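Local coordinates for cellulose binding protein (Clavibacter michiganensis, PDB 4JJO) that probably binds cellulose and loosens plant cell walls, being the expansin portion of a longer protein classed as an endo-1,4-beta-glucanase, at residues 1-13 with 89-101. Sequence-based numbering, arbitrary orientation.
Sequences MTTHGRATHYSLG and DFNAGIIPISYVT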
loop_
_atom_site.group_PDB
_atom_site.type_symbol
_atom_site.label_atom_id
_atom_site.label_comp_id
_atom_site.label_asym_id
_atom_site.label_seq_id
_atom_site.Cartn_x
_atom_site.Cartn_y
_atom_site.Cartn_z
ATOM N N MET A 1 12.320 -13.150 6.914
ATOM C CA MET A 1 12.494 -12.841 8.359
ATOM C C MET A 1 11.154 -12.955 9.071
ATOM O O MET A 1 10.221 -12.205 8.781
ATOM C CB MET A 1 13.071 -11.436 8.527
ATOM C CG MET A 1 13.148 -10.964 9.968
ATOM S SD MET A 1 11.621 -10.186 10.529
ATOM C CE MET A 1 11.647 -10.622 12.264
ATOM N N THR A 2 11.065 -13.896 10.005
ATOM C CA THR A 2 9.801 -14.193 10.666
ATOM C C THR A 2 9.651 -13.433 11.974
ATOM O O THR A 2 10.529 -13.476 12.836
ATOM C CB THR A 2 9.659 -15.695 10.962
ATOM O OG1 THR A 2 9.751 -16.435 9.738
ATOM C CG2 THR A 2 8.324 -15.982 11.627
ATOM N N THR A 3 8.520 -12.748 12.116
ATOM C CA THR A 3 8.198 -12.038 13.341
ATOM C C THR A 3 7.211 -12.857 14.152
ATOM O O THR A 3 6.208 -13.338 13.626
ATOM C CB THR A 3 7.566 -10.669 13.052
ATOM O OG1 THR A 3 8.525 -9.821 12.409
ATOM C CG2 THR A 3 7.106 -10.014 14.345
ATOM N N HIS A 4 7.505 -13.019 15.436
ATOM C CA HIS A 4 6.602 -13.711 16.341
ATOM C C HIS A 4 5.937 -12.715 17.273
ATOM O O HIS A 4 6.598 -11.861 17.866
ATOM C CB HIS A 4 7.353 -14.768 17.145
ATOM C CG HIS A 4 7.875 -15.897 16.312
ATOM N ND1 HIS A 4 7.146 -17.038 16.067
ATOM C CD2 HIS A 4 9.054 -16.055 15.663
ATOM C CE1 HIS A 4 7.851 -17.855 15.301
ATOM N NE2 HIS A 4 9.012 -17.280 15.043
ATOM N N GLY A 5 4.621 -12.824 17.388
ATOM C CA GLY A 5 3.856 -11.897 18.194
ATOM C C GLY A 5 2.414 -12.325 18.350
ATOM O O GLY A 5 2.123 -13.499 18.578
ATOM N N ARG A 6 1.506 -11.367 18.206
ATOM C CA ARG A 6 0.100 -11.597 18.504
ATOM C C ARG A 6 -0.793 -10.770 17.596
ATOM O O ARG A 6 -0.342 -9.808 16.977
ATOM C CB ARG A 6 -0.171 -11.228 19.961
ATOM C CG ARG A 6 0.212 -9.792 20.303
ATOM C CD ARG A 6 0.334 -9.578 21.804
ATOM N NE ARG A 6 0.521 -8.170 22.139
ATOM C CZ ARG A 6 1.692 -7.604 22.417
ATOM N NH1 ARG A 6 2.813 -8.315 22.414
ATOM N NH2 ARG A 6 1.742 -6.313 22.708
ATOM N N ALA A 7 -2.062 -11.152 17.516
ATOM C CA ALA A 7 -3.033 -10.379 16.753
ATOM C C ALA A 7 -4.312 -10.155 17.542
ATOM O O ALA A 7 -4.793 -11.049 18.238
ATOM C CB ALA A 7 -3.351 -11.071 15.438
ATOM N N THR A 8 -4.837 -8.939 17.439
ATOM C CA THR A 8 -6.196 -8.631 17.857
ATOM C C THR A 8 -6.951 -8.307 16.574
ATOM O O THR A 8 -6.399 -8.459 15.483
ATOM C CB THR A 8 -6.242 -7.438 18.831
ATOM O OG1 THR A 8 -5.456 -6.360 18.310
ATOM C CG2 THR A 8 -5.700 -7.841 20.201
ATOM N N HIS A 9 -8.200 -7.870 16.678
ATOM C CA HIS A 9 -8.955 -7.543 15.471
ATOM C C HIS A 9 -9.677 -6.204 15.544
ATOM O O HIS A 9 -10.005 -5.718 16.625
ATOM C CB HIS A 9 -9.952 -8.654 15.139
ATOM C CG HIS A 9 -10.902 -8.972 16.249
ATOM N ND1 HIS A 9 -12.034 -8.223 16.501
ATOM C CD2 HIS A 9 -10.900 -9.967 17.166
ATOM C CE1 HIS A 9 -12.682 -8.741 17.526
ATOM N NE2 HIS A 9 -12.017 -9.801 17.950
ATOM N N TYR A 10 -9.911 -5.622 14.371
ATOM C CA TYR A 10 -10.669 -4.386 14.244
ATOM C C TYR A 10 -11.347 -4.379 12.880
ATOM O O TYR A 10 -11.214 -5.334 12.110
ATOM C CB TYR A 10 -9.753 -3.170 14.394
ATOM C CG TYR A 10 -9.091 -2.726 13.110
ATOM C CD1 TYR A 10 -9.344 -1.470 12.577
ATOM C CD2 TYR A 10 -8.214 -3.560 12.433
ATOM C CE1 TYR A 10 -8.741 -1.056 11.409
ATOM C CE2 TYR A 10 -7.609 -3.157 11.263
ATOM C CZ TYR A 10 -7.875 -1.903 10.756
ATOM O OH TYR A 10 -7.274 -1.489 9.591
ATOM N N SER A 11 -12.081 -3.315 12.578
ATOM C CA SER A 11 -12.768 -3.228 11.295
ATOM C C SER A 11 -12.779 -1.815 10.733
ATOM O O SER A 11 -13.032 -0.849 11.452
ATOM C CB SER A 11 -14.208 -3.725 11.430
ATOM O OG SER A 11 -14.762 -4.000 10.156
ATOM N N LEU A 12 -12.497 -1.707 9.438
ATOM C CA LEU A 12 -12.693 -0.464 8.705
ATOM C C LEU A 12 -14.124 -0.399 8.185
ATOM O O LEU A 12 -14.544 0.606 7.606
ATOM C CB LEU A 12 -11.715 -0.382 7.532
ATOM C CG LEU A 12 -10.245 -0.200 7.904
ATOM C CD1 LEU A 12 -9.377 -0.245 6.660
ATOM C CD2 LEU A 12 -10.051 1.107 8.651
ATOM N N GLY A 13 -14.868 -1.480 8.400
ATOM C CA GLY A 13 -16.230 -1.593 7.917
ATOM C C GLY A 13 -16.313 -1.552 6.406
ATOM O O GLY A 13 -15.422 -2.036 5.706
ATOM N N ASP A 89 -10.601 -18.470 16.728
ATOM C CA ASP A 89 -11.974 -18.261 17.161
ATOM C C ASP A 89 -12.203 -16.768 17.345
ATOM O O ASP A 89 -11.402 -16.082 17.979
ATOM C CB ASP A 89 -12.247 -19.000 18.472
ATOM C CG ASP A 89 -13.729 -19.093 18.793
ATOM O OD1 ASP A 89 -14.326 -20.161 18.543
ATOM O OD2 ASP A 89 -14.298 -18.097 19.291
ATOM N N PHE A 90 -13.298 -16.267 16.784
ATOM C CA PHE A 90 -13.599 -14.841 16.835
ATOM C C PHE A 90 -13.684 -14.310 18.267
ATOM O O PHE A 90 -13.302 -13.168 18.528
ATOM C CB PHE A 90 -14.904 -14.551 16.089
ATOM C CG PHE A 90 -15.173 -13.089 15.894
ATOM C CD1 PHE A 90 -14.250 -12.285 15.242
ATOM C CD2 PHE A 90 -16.352 -12.519 16.350
ATOM C CE1 PHE A 90 -14.494 -10.937 15.056
ATOM C CE2 PHE A 90 -16.602 -11.172 16.167
ATOM C CZ PHE A 90 -15.671 -10.381 15.519
ATOM N N ASN A 91 -14.178 -15.127 19.193
ATOM C CA ASN A 91 -14.323 -14.687 20.580
ATOM C C ASN A 91 -13.065 -14.914 21.415
ATOM O O ASN A 91 -13.092 -14.776 22.637
ATOM C CB ASN A 91 -15.510 -15.381 21.249
ATOM C CG ASN A 91 -16.376 -14.416 22.045
ATOM O OD1 ASN A 91 -15.965 -13.294 22.347
ATOM N ND2 ASN A 91 -17.577 -14.853 22.395
ATOM N N ALA A 92 -11.968 -15.260 20.750
ATOM C CA ALA A 92 -10.696 -15.469 21.429
ATOM C C ALA A 92 -10.141 -14.153 21.960
ATOM O O ALA A 92 -9.499 -14.126 23.011
ATOM C CB ALA A 92 -9.695 -16.120 20.488
ATOM N N GLY A 93 -10.386 -13.067 21.233
ATOM C CA GLY A 93 -9.889 -11.759 21.622
ATOM C C GLY A 93 -8.492 -11.516 21.087
ATOM O O GLY A 93 -8.251 -10.568 20.339
ATOM N N ILE A 94 -7.566 -12.386 21.470
ATOM C CA ILE A 94 -6.183 -12.267 21.041
ATOM C C ILE A 94 -5.614 -13.649 20.758
ATOM O O ILE A 94 -5.918 -14.609 21.465
ATOM C CB ILE A 94 -5.338 -11.567 22.117
ATOM C CG1 ILE A 94 -3.908 -11.368 21.626
ATOM C CG2 ILE A 94 -5.337 -12.374 23.395
ATOM C CD1 ILE A 94 -3.095 -10.470 22.505
ATOM N N ILE A 95 -4.797 -13.746 19.714
ATOM C CA ILE A 95 -4.189 -15.016 19.330
ATOM C C ILE A 95 -2.706 -14.845 19.055
ATOM O O ILE A 95 -2.274 -13.794 18.588
ATOM C CB ILE A 95 -4.844 -15.601 18.064
ATOM C CG1 ILE A 95 -4.873 -14.551 16.951
ATOM C CG2 ILE A 95 -6.241 -16.092 18.380
ATOM C CD1 ILE A 95 -5.295 -15.090 15.604
ATOM N N PRO A 96 -1.916 -15.887 19.345
ATOM C CA PRO A 96 -0.498 -15.848 18.986
ATOM C C PRO A 96 -0.326 -16.095 17.496
ATOM O O PRO A 96 -1.046 -16.914 16.919
ATOM C CB PRO A 96 0.103 -16.994 19.803
ATOM C CG PRO A 96 -1.008 -17.945 19.998
ATOM C CD PRO A 96 -2.294 -17.159 19.984
ATOM N N ILE A 97 0.612 -15.387 16.882
ATOM C CA ILE A 97 0.840 -15.500 15.451
ATOM C C ILE A 97 2.326 -15.421 15.139
ATOM O O ILE A 97 3.134 -15.019 15.980
ATOM C CB ILE A 97 0.143 -14.362 14.675
ATOM C CG1 ILE A 97 0.682 -13.006 15.132
ATOM C CG2 ILE A 97 -1.364 -14.414 14.870
ATOM C CD1 ILE A 97 0.377 -11.874 14.186
ATOM N N SER A 98 2.679 -15.831 13.927
ATOM C CA SER A 98 3.975 -15.516 13.352
ATOM C C SER A 98 3.708 -14.976 11.953
ATOM O O SER A 98 2.723 -15.357 11.320
ATOM C CB SER A 98 4.866 -16.756 13.289
ATOM O OG SER A 98 4.430 -17.636 12.269
ATOM N N TYR A 99 4.554 -14.079 11.465
ATOM C CA TYR A 99 4.332 -13.543 10.126
ATOM C C TYR A 99 5.589 -13.104 9.393
ATOM O O TYR A 99 6.627 -12.824 9.992
ATOM C CB TYR A 99 3.314 -12.394 10.146
ATOM C CG TYR A 99 3.691 -11.199 10.996
ATOM C CD1 TYR A 99 4.303 -10.091 10.431
ATOM C CD2 TYR A 99 3.409 -11.169 12.357
ATOM C CE1 TYR A 99 4.634 -8.989 11.196
ATOM C CE2 TYR A 99 3.738 -10.069 13.132
ATOM C CZ TYR A 99 4.350 -8.981 12.544
ATOM O OH TYR A 99 4.681 -7.885 13.308
ATOM N N VAL A 100 5.463 -13.067 8.073
ATOM C CA VAL A 100 6.517 -12.595 7.190
ATOM C C VAL A 100 5.913 -11.634 6.185
ATOM O O VAL A 100 4.724 -11.714 5.874
ATOM C CB VAL A 100 7.163 -13.751 6.402
ATOM C CG1 VAL A 100 7.960 -14.654 7.322
ATOM C CG2 VAL A 100 6.098 -14.540 5.650
ATOM N N THR A 101 6.733 -10.721 5.682
ATOM C CA THR A 101 6.343 -9.903 4.545
ATOM C C THR A 101 6.554 -10.710 3.273
ATOM O O THR A 101 7.606 -11.319 3.079
ATOM C CB THR A 101 7.159 -8.605 4.473
ATOM O OG1 THR A 101 6.819 -7.761 5.580
ATOM C CG2 THR A 101 6.871 -7.863 3.177
HETATM O O HOH W 1 8.195 -10.384 9.768
HETATM O O HOH W 2 9.542 -10.929 6.315
HETATM O O HOH W 3 4.305 -17.505 17.234
HETATM O O HOH W 4 -9.588 -8.204 19.477
#
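Strands 3-10 and 95-101, the first and last of the expansin's N-terminal double-psi beta-barrel domain, pair antiparallel and join the two ends of its six-stranded sheet. Three hydrogen-bonded pairs, Thr3 with Tyr99, Gly5 with Ile97 and Ala7 with Ile95, contribute two backbone bonds each. The bond from Ile97 N to Gly5 O is 3.0 Å long and nearly straight, yet the donor lies 45° out of the carbonyl plane. On the face of Ala7 and Tyr99, Thr3 lays CB over the phenol ring, 3.8 Å from its centroid; CG2, anti to the backbone N (chi1 of OG1 -66°), reaches the hydroxyl end, and Tyr99 OH bonds to Glu41. Ile97 puts CG2 3.9 Å from Ala7 CB, and also packs on Leu77 and Val54. On the face of His4 and Arg6, Ile94 meets the Arg6 side chain, with Ile94 CD1 at the guanidinium edge and 3.6 Å from Arg6 CD. Past the ladder, His9 forms an offset stack with Phe90, planes 27° apart, while Phe84 meets the imidazole edge-to-face. A water bridges the two segments here, accepting from His9 N at 3.1 Å and donating to Gly93 O at 2.8 Å; it sits over the imidazole face opposite Phe90 CE1.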